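Local atomic coordinates of conserved protein with 2 CBS domains (Pyrobaculum aerophilum, PDB entry 2RIH), a protein that binds AMP through a pair of CBS domains, which together form the nucleotide-binding module known as a Bateman domain. Residues 22-27 / 74-79; 39-44 / 50-55. All blocks are in the same frame, centred on the assembly; numbering follows the deposited sequence. Where two conformers were deposited one is given.

Interaction 1. Residues 22-27 / 74-79; sequences ATIREV and MPIANS
Ile24 and Ile76 meet with no ring or other flat group between them; the one flat group engaged here, the carboxylate of Glu26 in the first turn of the helix, serves the helix start rather than the isoleucine pair. Thr23 N approaches OE1 of Glu26 from above the carboxylate plane, 51° out of it, at 2.9 Å. In return Thr23 OG1 accepts from Glu26 N, and the two residues form a capping box that fixes the start of the helix. Just inside that start, the end of Ile24's long branch comes close to the 3-10 segment 74-76. Methyl CD1 of Ile76 sits against it, 3.9 Å from Ile24 CG1 and 4.1 Å from Ile24 CD1, while Ile76 CG2 touches the same Ile24 methyl. Ile76 gets there with CG1 between its backbone N and carbonyl carbon (chi1 72°), the two side chains crossing at a slant. Polar contact between the segments passes through one water, which donates to Ala22 O at 2.7 Å and accepts from Met74 N at 2.9 Å. Alongside, backbone bonds from Ala22 to Ala73 and from Ile24 to Gly71 hold the chain leading into 74-79 against the helix start, and Ile76 also packs on Arg61, an AMP-binding residue. With only 117 Å² buried and no direct hydrogen bond across, the contact joins the start of helix 24-34 to the loop between helix 56-64 and strand 82-84 through apolar contact and one bridging water.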
loop_
_atom_site.group_PDB
_atom_site.type_symbol
_atom_site.label_atom_id
_atom_site.label_comp_id
_atom_site.label_asym_id
_atom_site.label_seq_id
_atom_site.Cartn_x
_atom_site.Cartn_y
_atom_site.Cartn_z
ATOM N N ALA A 22 19.792 3.730 9.754
ATOM C CA ALA A 22 19.275 4.533 8.644
ATOM C C ALA A 22 18.353 5.667 9.107
ATOM O O ALA A 22 17.634 5.549 10.108
ATOM C CB ALA A 22 18.534 3.634 7.639
ATOM N N THR A 23 18.370 6.768 8.365
ATOM C CA THR A 23 17.453 7.860 8.634
ATOM C C THR A 23 16.147 7.583 7.911
ATOM O O THR A 23 16.083 6.721 7.040
ATOM C CB THR A 23 18.006 9.219 8.180
ATOM O OG1 THR A 23 18.075 9.264 6.746
ATOM C CG2 THR A 23 19.383 9.475 8.801
ATOM N N ILE A 24 15.118 8.337 8.269
ATOM C CA ILE A 24 13.810 8.207 7.641
ATOM C C ILE A 24 13.863 8.503 6.140
ATOM O O ILE A 24 13.251 7.790 5.348
ATOM C CB ILE A 24 12.759 9.133 8.311
ATOM C CG1 ILE A 24 12.523 8.706 9.770
ATOM C CG2 ILE A 24 11.451 9.120 7.494
ATOM C CD1 ILE A 24 11.705 9.679 10.550
ATOM N N ARG A 25 14.575 9.557 5.758
ATOM C CA ARG A 25 14.675 9.930 4.348
ATOM C C ARG A 25 15.527 8.948 3.544
ATOM O O ARG A 25 15.294 8.773 2.347
ATOM C CB ARG A 25 15.235 11.353 4.178
ATOM C CG ARG A 25 14.857 11.972 2.828
ATOM C CD ARG A 25 15.346 13.392 2.659
ATOM N NE ARG A 25 15.022 14.254 3.794
ATOM C CZ ARG A 25 13.910 14.977 3.946
ATOM N NH1 ARG A 25 12.944 14.964 3.040
ATOM N NH2 ARG A 25 13.763 15.728 5.029
ATOM N N GLU A 26 16.521 8.332 4.185
ATOM C CA GLU A 26 17.319 7.295 3.527
ATOM C C GLU A 26 16.429 6.123 3.130
ATOM O O GLU A 26 16.526 5.625 2.004
ATOM C CB GLU A 26 18.478 6.824 4.413
ATOM C CG GLU A 26 19.647 7.798 4.429
ATOM C CD GLU A 26 20.650 7.517 5.531
ATOM O OE1 GLU A 26 20.411 6.615 6.357
ATOM O OE2 GLU A 26 21.686 8.211 5.575
ATOM N N VAL A 27 15.558 5.704 4.051
ATOM C CA VAL A 27 14.585 4.646 3.779
ATOM C C VAL A 27 13.651 5.046 2.638
ATOM O O VAL A 27 13.441 4.275 1.704
ATOM C CB VAL A 27 13.741 4.299 5.028
ATOM C CG1 VAL A 27 12.564 3.355 4.653
ATOM C CG2 VAL A 27 14.629 3.698 6.114
ATOM N N MET A 74 14.546 4.098 12.936
ATOM C CA MET A 74 14.201 3.054 13.914
ATOM C C MET A 74 13.018 3.410 14.829
ATOM O O MET A 74 12.145 2.564 15.044
ATOM C CB MET A 74 15.421 2.611 14.742
ATOM C CG MET A 74 15.138 1.417 15.678
ATOM S SD MET A 74 14.536 -0.074 14.832
ATOM C CE MET A 74 16.092 -0.725 14.229
ATOM N N PRO A 75 12.984 4.636 15.391
ATOM C CA PRO A 75 11.812 5.017 16.192
ATOM C C PRO A 75 10.447 4.926 15.477
ATOM O O PRO A 75 9.437 4.795 16.145
ATOM C CB PRO A 75 12.116 6.466 16.596
ATOM C CG PRO A 75 13.596 6.558 16.567
ATOM C CD PRO A 75 14.010 5.698 15.403
ATOM N N ILE A 76 10.405 4.992 14.148
ATOM C CA ILE A 76 9.123 4.855 13.440
ATOM C C ILE A 76 8.907 3.426 12.919
ATOM O O ILE A 76 7.874 3.127 12.324
ATOM C CB ILE A 76 8.955 5.895 12.304
ATOM C CG1 ILE A 76 9.857 5.599 11.100
ATOM C CG2 ILE A 76 9.213 7.291 12.838
ATOM C CD1 ILE A 76 9.432 6.316 9.841
ATOM N N ALA A 77 9.887 2.561 13.165
ATOM C CA ALA A 77 9.891 1.189 12.664
ATOM C C ALA A 77 8.992 0.254 13.474
ATOM O O ALA A 77 8.607 0.552 14.605
ATOM C CB ALA A 77 11.328 0.662 12.648
ATOM N N ASN A 78 8.674 -0.887 12.875
ATOM C CA ASN A 78 7.840 -1.912 13.495
ATOM C C ASN A 78 8.589 -3.230 13.528
ATOM O O ASN A 78 9.525 -3.432 12.763
ATOM C CB ASN A 78 6.553 -2.095 12.692
ATOM C CG ASN A 78 5.765 -0.821 12.571
ATOM O OD1 ASN A 78 5.288 -0.283 13.565
ATOM N ND2 ASN A 78 5.636 -0.318 11.355
ATOM N N SER A 79 8.171 -4.125 14.418
ATOM C CA SER A 79 8.759 -5.459 14.498
ATOM C C SER A 79 8.448 -6.233 13.217
ATOM O O SER A 79 7.333 -6.133 12.698
ATOM C CB SER A 79 8.224 -6.216 15.709
ATOM O OG SER A 79 9.007 -7.359 15.964
HETATM O O HOH W 1 17.376 4.435 12.594
#

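Interaction 2. Residues 39-44 / 50-55; sequences AVLTAR and PVAVVS. With SO4 (sulfate ion), chain C.
The carbonyl oxygen of Leu41 is gripped by two successive backbone N-H groups. Val51 N gives the straighter bond, 2.9 Å to Leu41 O and in the carbonyl plane, while Ala52 N reaches that oxygen at 3.3 Å from a donor position tilted out of the plane. Two residues facing one make a classic beta bulge in an otherwise regular antiparallel hairpin. Leu41 N closes the same pair by binding Ala52 O at 2.7 Å; beyond the bulge, Ala39 and Val54 exchange a pair of N-H to O bonds. Val51 keeps CG1 anti to its carbonyl carbon (chi1 -62°), which brings that methyl to 3.9 Å from Ala43 CB and sets CG2 3.3 Å from Leu41 O. With an alanine here both methyls are gone, which would probably cost Ala43 CB its methyl partner on strand 50-55 and strip the cover that CG2 gives the Leu41 carbonyl opposite the bulge. Farther along, CG1 of Val40 lies beside Pro50 CB at 3.6 Å, and Leu41 CD1 meets Val54 CG2 at 4.1 Å as their side chains slant past each other. The strand ends at Ser55, an AMP-binding residue at the N-cap of helix 56-64. Strand 16-19 runs along the other edge of strand 38-43. Val27 of helix 24-34 packs on Ala39, Leu41 and Val54, whereas Val40, Pro50 and Val53 meet Val105 of strand 103-107 in the second CBS domain.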
loop_
_atom_site.group_PDB
_atom_site.type_symbol
_atom_site.label_atom_id
_atom_site.label_comp_id
_atom_site.label_asym_id
_atom_site.label_seq_id
_atom_site.Cartn_x
_atom_site.Cartn_y
_atom_site.Cartn_z
ATOM N N ALA A 39 10.666 -1.416 3.541
ATOM C CA ALA A 39 12.089 -1.574 3.766
ATOM C C ALA A 39 12.345 -2.403 5.034
ATOM O O ALA A 39 11.639 -2.274 6.036
ATOM C CB ALA A 39 12.767 -0.192 3.892
ATOM N N VAL A 40 13.362 -3.253 4.983
ATOM C CA VAL A 40 13.794 -4.011 6.149
ATOM C C VAL A 40 15.038 -3.358 6.755
ATOM O O VAL A 40 16.005 -3.084 6.054
ATOM C CB VAL A 40 14.095 -5.487 5.784
ATOM C CG1 VAL A 40 14.660 -6.252 6.987
ATOM C CG2 VAL A 40 12.845 -6.171 5.258
ATOM N N LEU A 41 14.998 -3.087 8.055
ATOM C CA LEU A 41 16.179 -2.593 8.767
ATOM C C LEU A 41 16.894 -3.813 9.322
ATOM O O LEU A 41 16.262 -4.685 9.916
ATOM C CB LEU A 41 15.814 -1.597 9.870
ATOM C CG LEU A 41 15.151 -0.268 9.461
ATOM C CD1 LEU A 41 15.140 0.703 10.648
ATOM C CD2 LEU A 41 15.812 0.400 8.248
ATOM N N THR A 42 18.201 -3.904 9.074
ATOM C CA THR A 42 18.976 -5.079 9.456
ATOM C C THR A 42 19.961 -4.759 10.576
ATOM O O THR A 42 20.344 -3.601 10.782
ATOM C CB THR A 42 19.734 -5.688 8.243
ATOM O OG1 THR A 42 20.597 -4.702 7.667
ATOM C CG2 THR A 42 18.743 -6.170 7.179
ATOM N N ALA A 43 20.348 -5.803 11.300
ATOM C CA ALA A 43 21.264 -5.682 12.421
ATOM C C ALA A 43 22.601 -5.115 11.946
ATOM O O ALA A 43 23.126 -5.519 10.905
ATOM C CB ALA A 43 21.466 -7.040 13.091
ATOM N N ARG A 44 23.129 -4.166 12.711
ATOM C CA ARG A 44 24.403 -3.537 12.390
ATOM C C ARG A 44 25.509 -4.577 12.154
ATOM O O ARG A 44 26.303 -4.444 11.216
ATOM C CB ARG A 44 24.791 -2.534 13.488
ATOM C CG ARG A 44 24.969 -3.133 14.882
ATOM C CD ARG A 44 24.633 -2.137 16.000
ATOM N NE ARG A 44 25.267 -0.828 15.805
ATOM C CZ ARG A 44 24.628 0.331 15.625
ATOM N NH1 ARG A 44 23.299 0.404 15.622
ATOM N NH2 ARG A 44 25.336 1.446 15.458
ATOM N N PRO A 50 16.892 -9.486 9.847
ATOM C CA PRO A 50 15.930 -8.383 10.039
ATOM C C PRO A 50 15.700 -8.038 11.505
ATOM O O PRO A 50 15.562 -8.939 12.338
ATOM C CB PRO A 50 14.625 -8.926 9.438
ATOM C CG PRO A 50 15.007 -10.076 8.628
ATOM C CD PRO A 50 16.223 -10.667 9.277
ATOM N N VAL A 51 15.684 -6.744 11.820
ATOM C CA VAL A 51 15.371 -6.293 13.183
ATOM C C VAL A 51 14.131 -5.401 13.204
ATOM O O VAL A 51 13.475 -5.263 14.230
ATOM C CB VAL A 51 16.587 -5.608 13.861
ATOM C CG1 VAL A 51 17.747 -6.621 14.000
ATOM C CG2 VAL A 51 17.030 -4.368 13.102
ATOM N N ALA A 52 13.786 -4.820 12.060
ATOM C CA ALA A 52 12.651 -3.921 11.996
ATOM C C ALA A 52 12.239 -3.705 10.562
ATOM O O ALA A 52 12.989 -4.030 9.638
ATOM C CB ALA A 52 13.002 -2.580 12.653
ATOM N N VAL A 53 11.042 -3.155 10.387
ATOM C CA VAL A 53 10.545 -2.764 9.080
ATOM C C VAL A 53 9.992 -1.342 9.124
ATOM O O VAL A 53 9.458 -0.895 10.149
ATOM C CB VAL A 53 9.468 -3.749 8.542
ATOM C CG1 VAL A 53 10.070 -5.142 8.395
ATOM C CG2 VAL A 53 8.207 -3.782 9.441
ATOM N N VAL A 54 10.157 -0.642 8.004
ATOM C CA VAL A 54 9.599 0.681 7.793
ATOM C C VAL A 54 8.893 0.680 6.446
ATOM O O VAL A 54 9.510 0.407 5.417
ATOM C CB VAL A 54 10.697 1.774 7.776
ATOM C CG1 VAL A 54 10.078 3.157 7.575
ATOM C CG2 VAL A 54 11.504 1.735 9.061
ATOM N N SER A 55 7.592 0.951 6.452
ATOM C CA SER A 55 6.849 1.055 5.206
ATOM C C SER A 55 6.529 2.507 4.893
ATOM O O SER A 55 6.686 3.396 5.736
ATOM C CB SER A 55 5.565 0.240 5.270
ATOM O OG SER A 55 4.699 0.768 6.245
HETATM S S SO4 C . 2.080 -1.753 5.118
HETATM O O1 SO4 C . 0.639 -1.885 5.292
HETATM O O2 SO4 C . 2.655 -3.090 4.960
HETATM O O3 SO4 C . 2.399 -0.984 3.919
HETATM O O4 SO4 C . 2.615 -1.099 6.292
#

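Overall arrangement
The hairpin of interaction 2 lies within the stretch of chain whose two ends interaction 1 brings together, and the centres of the two contacts lie about 8 Å apart. They also touch: Asn78 O is 2.8 Å from Val53 N, a probable hydrogen bond, and Val27 CG1 packs 3.6 Å from Ala39 CB. Segment 74-79 thus runs from the helix start to the hairpin's outer strand. There the two contacts share an AMP site, to which Asn78 of interaction 1 and Ser55 of interaction 2 both belong. No AMP is bound to this chain; instead a sulfate takes a hydrogen bond from Ser55 OG at 2.8 Å to its O4, joined by Arg102 and His103. The anion may therefore mimic a nucleotide phosphate.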